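Local coordinates for protein probable chitinase (Chromobacterium violaceum, PDB 5JH8) that probably binds chitin and is thought to hydrolyse its beta-1,4 linkages, at residues L18-F32 and N44-L56. Sequence-based numbering, arbitrary orientation.
Sequences LTRYAASFNAVAVDF and NGDPAPNDAISFL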
ATOM      1  N   LEU A  18       5.693   9.911  11.507  1.00  6.30           N
ATOM      2  CA  LEU A  18       4.308  10.378  11.556  1.00  6.25           C
ATOM      3  C   LEU A  18       4.272  11.843  11.972  1.00  6.53           C
ATOM      4  O   LEU A  18       3.588  12.674  11.372  1.00  7.18           O
ATOM      5  CB  LEU A  18       3.521   9.533  12.578  1.00  6.25           C
ATOM      6  CG  LEU A  18       2.038   9.849  12.688  1.00  6.78           C
ATOM      7  CD1 LEU A  18       1.252   9.243  11.541  1.00  7.22           C
ATOM      8  CD2 LEU A  18       1.508   9.335  14.017  1.00  8.01           C
ATOM      9  N   THR A  19       5.002  12.175  13.041  1.00  6.97           N
ATOM     10  CA  THR A  19       4.965  13.532  13.537  1.00  7.63           C
ATOM     11  C   THR A  19       5.817  14.460  12.683  1.00  7.96           C
ATOM     12  O   THR A  19       5.430  15.607  12.454  1.00 10.13           O
ATOM     13  CB  THR A  19       5.341  13.584  15.026  1.00  8.87           C
ATOM     14  OG1 THR A  19       6.676  13.086  15.225  1.00 12.03           O
ATOM     15  CG2 THR A  19       4.374  12.792  15.883  1.00  9.29           C
ATOM     16  N   ARG A  20       6.949  13.990  12.155  1.00  7.46           N
ATOM     17  CA  ARG A  20       7.796  14.870  11.359  1.00  7.39           C
ATOM     18  C   ARG A  20       7.118  15.260  10.053  1.00  7.35           C
ATOM     19  O   ARG A  20       7.282  16.388   9.580  1.00  8.72           O
ATOM     20  CB  ARG A  20       9.140  14.205  11.058  1.00  7.77           C
ATOM     21  CG  ARG A  20      10.134  15.138  10.405  1.00  8.49           C
ATOM     22  CD  ARG A  20      11.502  14.486  10.243  1.00  9.53           C
ATOM     23  NE  ARG A  20      12.468  15.369   9.597  1.00  9.82           N
ATOM     24  CZ  ARG A  20      13.230  16.243  10.240  1.00  9.95           C
ATOM     25  NH1 ARG A  20      13.153  16.372  11.555  1.00 11.50           N
ATOM     26  NH2 ARG A  20      14.094  16.979   9.560  1.00 11.07           N
ATOM     27  N   TYR A  21       6.352  14.347   9.453  1.00  6.88           N
ATOM     28  CA  TYR A  21       5.871  14.519   8.087  1.00  6.72           C
ATOM     29  C   TYR A  21       4.385  14.858   8.013  1.00  7.09           C
ATOM     30  O   TYR A  21       3.784  14.799   6.939  1.00  7.23           O
ATOM     31  CB  TYR A  21       6.256  13.308   7.226  1.00  6.96           C
ATOM     32  CG  TYR A  21       7.754  13.145   7.153  1.00  7.24           C
ATOM     33  CD1 TYR A  21       8.554  14.186   6.691  1.00  7.42           C
ATOM     34  CD2 TYR A  21       8.383  11.969   7.547  1.00  6.96           C
ATOM     35  CE1 TYR A  21       9.918  14.075   6.645  1.00  8.40           C
ATOM     36  CE2 TYR A  21       9.746  11.831   7.488  1.00  7.78           C
ATOM     37  CZ  TYR A  21      10.509  12.892   7.041  1.00  7.73           C
ATOM     38  OH  TYR A  21      11.870  12.720   6.988  1.00  8.67           O
ATOM     39  N   ALA A  22       3.785  15.248   9.126  1.00  7.36           N
ATOM     40  CA  ALA A  22       2.348  15.489   9.180  1.00  7.97           C
ATOM     41  C   ALA A  22       1.878  16.740   8.433  1.00  8.33           C
ATOM     42  O   ALA A  22       0.668  16.968   8.370  1.00 10.79           O
ATOM     43  CB  ALA A  22       1.899  15.588  10.639  1.00  8.72           C
ATOM     44  N   ALA A  23       2.777  17.560   7.902  1.00  6.93           N
ATOM     45  CA  ALA A  23       2.392  18.608   6.971  1.00  7.81           C
ATOM     46  C   ALA A  23       2.426  18.132   5.525  1.00  7.43           C
ATOM     47  O   ALA A  23       1.994  18.876   4.641  1.00 10.31           O
ATOM     48  CB  ALA A  23       3.300  19.838   7.131  1.00  8.58           C
ATOM     49  N   SER A  24       2.936  16.923   5.274  1.00  7.44           N
ATOM     50  CA  SER A  24       3.105  16.376   3.933  1.00  8.69           C
ATOM     51  C   SER A  24       2.011  15.397   3.547  1.00  9.30           C
ATOM     52  O   SER A  24       1.593  15.399   2.397  1.00 12.53           O
ATOM     53  CB  SER A  24       4.455  15.654   3.809  1.00 10.81           C
ATOM     54  OG  SER A  24       5.562  16.534   3.911  1.00 13.84           O
ATOM     55  N   PHE A  25       1.577  14.531   4.445  1.00  9.52           N
ATOM     56  CA  PHE A  25       0.444  13.668   4.188  1.00  8.48           C
ATOM     57  C   PHE A  25      -0.817  14.300   4.759  1.00  8.23           C
ATOM     58  O   PHE A  25      -0.746  15.197   5.595  1.00 10.64           O
ATOM     59  CB  PHE A  25       0.685  12.260   4.754  1.00  8.01           C
ATOM     60  CG  PHE A  25       0.982  12.214   6.236  1.00  7.20           C
ATOM     61  CD1 PHE A  25      -0.028  12.335   7.155  1.00  6.90           C
ATOM     62  CD2 PHE A  25       2.251  11.960   6.698  1.00  7.07           C
ATOM     63  CE1 PHE A  25       0.215  12.273   8.517  1.00  6.70           C
ATOM     64  CE2 PHE A  25       2.514  11.914   8.041  1.00  7.87           C
ATOM     65  CZ  PHE A  25       1.480  12.075   8.959  1.00  7.11           C
ATOM     66  N   ASN A  26      -1.979  13.821   4.313  1.00  7.64           N
ATOM     67  CA  ASN A  26      -3.244  14.349   4.809  1.00  7.65           C
ATOM     68  C   ASN A  26      -4.256  13.260   5.136  1.00  7.50           C
ATOM     69  O   ASN A  26      -5.418  13.574   5.405  1.00  8.37           O
ATOM     70  CB  ASN A  26      -3.810  15.421   3.867  1.00  8.86           C
ATOM     71  CG  ASN A  26      -4.162  14.873   2.513  1.00  8.88           C
ATOM     72  OD1 ASN A  26      -4.433  13.689   2.377  1.00  8.12           O
ATOM     73  ND2 ASN A  26      -4.180  15.722   1.508  1.00 12.15           N
ATOM     74  N   ALA A  27      -3.832  12.008   5.216  1.00  6.54           N
ATOM     75  CA  ALA A  27      -4.633  10.908   5.714  1.00  6.35           C
ATOM     76  C   ALA A  27      -3.653   9.811   6.105  1.00  5.94           C
ATOM     77  O   ALA A  27      -2.568   9.734   5.527  1.00  6.34           O
ATOM     78  CB  ALA A  27      -5.589  10.386   4.643  1.00  7.89           C
ATOM     79  N   VAL A  28      -4.032   8.971   7.067  1.00  5.53           N
ATOM     80  CA  VAL A  28      -3.144   7.904   7.524  1.00  5.80           C
ATOM     81  C   VAL A  28      -3.910   6.603   7.643  1.00  5.97           C
ATOM     82  O   VAL A  28      -4.995   6.573   8.233  1.00  6.65           O
ATOM     83  CB  VAL A  28      -2.504   8.259   8.880  1.00  5.91           C
ATOM     84  CG1 VAL A  28      -1.611   7.127   9.384  1.00  6.36           C
ATOM     85  CG2 VAL A  28      -1.708   9.534   8.772  1.00  6.80           C
ATOM     86  N   ALA A  29      -3.326   5.538   7.117  1.00  5.50           N
ATOM     87  CA  ALA A  29      -3.789   4.186   7.344  1.00  5.93           C
ATOM     88  C   ALA A  29      -3.044   3.610   8.542  1.00  5.85           C
ATOM     89  O   ALA A  29      -1.823   3.454   8.497  1.00  6.38           O
ATOM     90  CB  ALA A  29      -3.551   3.343   6.104  1.00  5.94           C
ATOM     91  N   VAL A  30      -3.780   3.327   9.611  1.00  6.30           N
ATOM     92  CA  VAL A  30      -3.212   2.867  10.880  1.00  6.35           C
ATOM     93  C   VAL A  30      -3.230   1.343  10.832  1.00  6.84           C
ATOM     94  O   VAL A  30      -4.254   0.705  11.097  1.00  6.94           O
ATOM     95  CB  VAL A  30      -3.972   3.442  12.074  1.00  7.12           C
ATOM     96  CG1 VAL A  30      -3.373   2.952  13.357  1.00  7.83           C
ATOM     97  CG2 VAL A  30      -3.944   4.978  12.031  1.00  7.76           C
ATOM     98  N   ASP A  31      -2.088   0.773  10.430  0.53  6.59           N
ATOM     99  CA  ASP A  31      -1.931  -0.647  10.090  0.53  6.69           C
ATOM    100  C   ASP A  31      -1.507  -1.435  11.331  0.53  7.13           C
ATOM    101  O   ASP A  31      -0.361  -1.875  11.464  0.53  8.93           O
ATOM    102  CB  ASP A  31      -0.906  -0.770   8.964  0.53  8.43           C
ATOM    103  CG  ASP A  31      -0.573  -2.193   8.610  0.53 10.08           C
ATOM    104  OD1 ASP A  31      -1.512  -2.953   8.323  0.53  9.15           O
ATOM    105  OD2 ASP A  31       0.629  -2.543   8.582  0.53 10.62           O
ATOM    106  N   PHE A  32      -2.466  -1.601  12.251  1.00  7.50           N
ATOM    107  CA  PHE A  32      -2.192  -2.213  13.546  1.00  7.93           C
ATOM    108  C   PHE A  32      -3.192  -3.289  13.931  1.00  7.77           C
ATOM    109  O   PHE A  32      -3.192  -3.718  15.092  1.00  9.11           O
ATOM    110  CB  PHE A  32      -2.092  -1.137  14.643  1.00  7.98           C
ATOM    111  CG  PHE A  32      -0.725  -0.526  14.752  1.00  7.78           C
ATOM    112  CD1 PHE A  32      -0.238   0.347  13.799  1.00  7.77           C
ATOM    113  CD2 PHE A  32       0.086  -0.856  15.813  1.00  9.34           C
ATOM    114  CE1 PHE A  32       1.034   0.868  13.896  1.00  8.56           C
ATOM    115  CE2 PHE A  32       1.353  -0.350  15.914  1.00  9.58           C
ATOM    116  CZ  PHE A  32       1.828   0.520  14.957  1.00 10.01           C
ATOM    117  N   ASN A  44      -2.741  -6.594  16.230  1.00 11.62           N
ATOM    118  CA  ASN A  44      -1.909  -7.445  15.387  1.00 11.90           C
ATOM    119  C   ASN A  44      -0.646  -7.944  16.081  1.00 12.93           C
ATOM    120  O   ASN A  44       0.237  -8.521  15.419  1.00 14.31           O
ATOM    121  CB  ASN A  44      -1.546  -6.744  14.077  1.00 11.91           C
ATOM    122  CG  ASN A  44      -0.582  -5.619  14.266  1.00 12.36           C
ATOM    123  OD1 ASN A  44      -0.185  -5.307  15.387  1.00 12.19           O
ATOM    124  ND2 ASN A  44      -0.208  -4.981  13.170  1.00 12.66           N
ATOM    125  N   GLY A  45      -0.557  -7.787  17.395  1.00 13.94           N
ATOM    126  CA  GLY A  45       0.612  -8.167  18.143  1.00 15.16           C
ATOM    127  C   GLY A  45       1.484  -6.994  18.534  1.00 14.84           C
ATOM    128  O   GLY A  45       2.275  -7.112  19.476  1.00 17.47           O
ATOM    129  N   ASP A  46       1.358  -5.875  17.838  1.00 13.19           N
ATOM    130  CA  ASP A  46       2.075  -4.672  18.217  1.00 12.61           C
ATOM    131  C   ASP A  46       1.241  -3.865  19.206  1.00 12.68           C
ATOM    132  O   ASP A  46       0.007  -3.946  19.205  1.00 12.29           O
ATOM    133  CB  ASP A  46       2.366  -3.811  16.991  1.00 14.60           C
ATOM    134  CG  ASP A  46       3.460  -4.384  16.121  1.00 18.68           C
ATOM    135  OD1 ASP A  46       4.154  -5.321  16.566  1.00 20.70           O
ATOM    136  OD2 ASP A  46       3.639  -3.885  14.992  1.00 20.60           O
ATOM    137  N   PRO A  47       1.888  -3.055  20.034  1.00 12.52           N
ATOM    138  CA  PRO A  47       1.145  -2.228  20.992  1.00 12.94           C
ATOM    139  C   PRO A  47       0.142  -1.315  20.299  1.00 12.08           C
ATOM    140  O   PRO A  47       0.397  -0.783  19.213  1.00 11.68           O
ATOM    141  CB  PRO A  47       2.247  -1.414  21.674  1.00 14.22           C
ATOM    142  CG  PRO A  47       3.447  -2.239  21.542  1.00 15.47           C
ATOM    143  CD  PRO A  47       3.337  -2.887  20.197  1.00 14.39           C
ATOM    144  N   ALA A  48      -0.994  -1.112  20.949  1.00 11.77           N
ATOM    145  CA  ALA A  48      -2.051  -0.298  20.378  1.00 11.51           C
ATOM    146  C   ALA A  48      -1.535   1.108  20.091  1.00  9.75           C
ATOM    147  O   ALA A  48      -0.902   1.722  20.965  1.00 10.91           O
ATOM    148  CB  ALA A  48      -3.232  -0.222  21.342  1.00 13.48           C
ATOM    149  N   PRO A  49      -1.803   1.662  18.905  1.00  8.63           N
ATOM    150  CA  PRO A  49      -1.238   2.950  18.496  1.00  8.45           C
ATOM    151  C   PRO A  49      -2.087   4.134  18.976  1.00  8.61           C
ATOM    152  O   PRO A  49      -2.436   5.037  18.208  1.00  8.78           O
ATOM    153  CB  PRO A  49      -1.200   2.814  16.973  1.00  9.12           C
ATOM    154  CG  PRO A  49      -2.432   2.028  16.686  1.00  9.12           C
ATOM    155  CD  PRO A  49      -2.514   1.007  17.792  1.00  8.77           C
ATOM    156  N   ASN A  50      -2.438   4.135  20.259  1.00  9.84           N
ATOM    157  CA  ASN A  50      -3.383   5.137  20.740  1.00 10.63           C
ATOM    158  C   ASN A  50      -2.780   6.537  20.737  1.00  9.38           C
ATOM    159  O   ASN A  50      -3.496   7.524  20.524  1.00  9.96           O
ATOM    160  CB  ASN A  50      -3.927   4.716  22.096  1.00 13.79           C
ATOM    161  CG  ASN A  50      -4.686   3.382  22.010  1.00 17.28           C
ATOM    162  OD1 ASN A  50      -5.368   3.123  21.005  1.00 18.90           O
ATOM    163  ND2 ASN A  50      -4.534   2.527  23.018  1.00 18.55           N
ATOM    164  N   ASP A  51      -1.465   6.619  20.907  1.00  9.00           N
ATOM    165  CA  ASP A  51      -0.738   7.876  20.806  1.00  9.35           C
ATOM    166  C   ASP A  51      -0.802   8.454  19.395  1.00  7.90           C
ATOM    167  O   ASP A  51      -0.989   9.664  19.212  1.00  8.26           O
ATOM    168  CB  ASP A  51       0.723   7.638  21.244  1.00 11.61           C
ATOM    169  CG  ASP A  51       1.418   6.408  20.561  1.00 10.65           C
ATOM    170  OD1 ASP A  51       0.815   5.690  19.753  1.00 12.30           O
ATOM    171  OD2 ASP A  51       2.603   6.179  20.883  1.00 12.21           O
ATOM    172  N   ALA A  52      -0.608   7.606  18.387  1.00  7.48           N
ATOM    173  CA  ALA A  52      -0.679   8.039  17.000  1.00  7.16           C
ATOM    174  C   ALA A  52      -2.076   8.532  16.651  1.00  6.62           C
ATOM    175  O   ALA A  52      -2.245   9.569  15.975  1.00  6.80           O
ATOM    176  CB  ALA A  52      -0.258   6.894  16.080  1.00  7.61           C
ATOM    177  N   ILE A  53      -3.091   7.797  17.096  1.00  7.18           N
ATOM    178  CA  ILE A  53      -4.459   8.191  16.810  1.00  7.26           C
ATOM    179  C   ILE A  53      -4.746   9.560  17.426  1.00  7.08           C
ATOM    180  O   ILE A  53      -5.310  10.450  16.778  1.00  7.25           O
ATOM    181  CB  ILE A  53      -5.442   7.105  17.284  1.00  9.22           C
ATOM    182  CG1 ILE A  53      -5.256   5.806  16.486  1.00  9.20           C
ATOM    183  CG2 ILE A  53      -6.880   7.596  17.200  1.00 12.14           C
ATOM    184  CD1 ILE A  53      -5.951   4.609  17.083  1.00 10.31           C
ATOM    185  N   SER A  54      -4.331   9.757  18.679  0.70  7.31           N
ATOM    186  CA  SER A  54      -4.543  11.031  19.348  0.70  8.00           C
ATOM    187  C   SER A  54      -3.847  12.175  18.628  0.70  7.06           C
ATOM    188  O   SER A  54      -4.399  13.277  18.519  0.70  7.02           O
ATOM    189  CB  SER A  54      -4.034  10.897  20.779  0.70  9.65           C
ATOM    190  OG  SER A  54      -4.021  12.136  21.413  0.70 10.91           O
ATOM    191  N   PHE A  55      -2.621  11.943  18.172  1.00  6.83           N
ATOM    192  CA  PHE A  55      -1.900  12.962  17.429  1.00  6.57           C
ATOM    193  C   PHE A  55      -2.677  13.388  16.193  1.00  6.79           C
ATOM    194  O   PHE A  55      -2.823  14.584  15.905  1.00  6.88           O
ATOM    195  CB  PHE A  55      -0.512  12.418  17.055  1.00  7.09           C
ATOM    196  CG  PHE A  55       0.243  13.323  16.134  1.00  6.71           C
ATOM    197  CD1 PHE A  55       0.834  14.489  16.608  1.00  7.98           C
ATOM    198  CD2 PHE A  55       0.342  13.037  14.786  1.00  6.84           C
ATOM    199  CE1 PHE A  55       1.503  15.354  15.748  1.00  8.41           C
ATOM    200  CE2 PHE A  55       1.032  13.881  13.931  1.00  8.66           C
ATOM    201  CZ  PHE A  55       1.606  15.046  14.415  1.00  8.63           C
ATOM    202  N   LEU A  56      -3.151  12.408  15.430  1.00  6.29           N
ATOM    203  CA  LEU A  56      -3.861  12.692  14.190  1.00  6.42           C
ATOM    204  C   LEU A  56      -5.183  13.403  14.448  1.00  6.48           C
ATOM    205  O   LEU A  56      -5.536  14.329  13.715  1.00  6.97           O
ATOM    206  CB  LEU A  56      -4.040  11.409  13.383  1.00  6.36           C
ATOM    207  CG  LEU A  56      -2.722  10.776  12.932  1.00  6.60           C
ATOM    208  CD1 LEU A  56      -2.965   9.375  12.404  1.00  7.45           C
ATOM    209  CD2 LEU A  56      -2.000  11.635  11.882  1.00  7.53           C
TER
HETATM  210  O   HOH W   1       1.869  -2.815  13.197  1.00 16.61           O
HETATM  211  O   HOH W   2      -2.297  -3.319  17.699  1.00 21.14           O
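Leu18 spreads its two methyls over helix 50-58, CD2 on Ala52 CB (3.7 Å) and CD1 against Leu56 CD2, in the beta/alpha layering of a family 18 TIM barrel: helices 14-20 and 50-58 meet outside parallel strands 3-8 and 27-35. Thr19 sets CG2 over the centre of the Phe55 ring, a CH-pi contact 3.8 Å from the centroid and 8° off the normal, while its OG1 hydrogen-bonds Tyr15 O and Ala16 O. Ala22 CB closes the edge of the same ring, placed there by Phe55 CG anti to its backbone N (chi1 172°). Phe25 offers its ring edge to Leu56 CD2. On the strand, Val28 and Leu56 cross at about a right angle, Val28 touching both methyls with CB 3.7 Å from CD1, and Val30 CG1 presses on Pro49 CG. Asp31, bonded to Ser9 through OD2, gives its carbonyl to a water that also joins Asn44 ND2 and Asp46 OD2. The Phe32 ring lies between Pro49 CB over one face and this water over the opposite face. Phe32 O takes a weak bond from Asn44 N (3.1 Å) and another from a second water (2.8 Å) shared with Asp46 O; Asn44 OD1 closes an Asx turn by accepting Asp46 N at 3.0 Å.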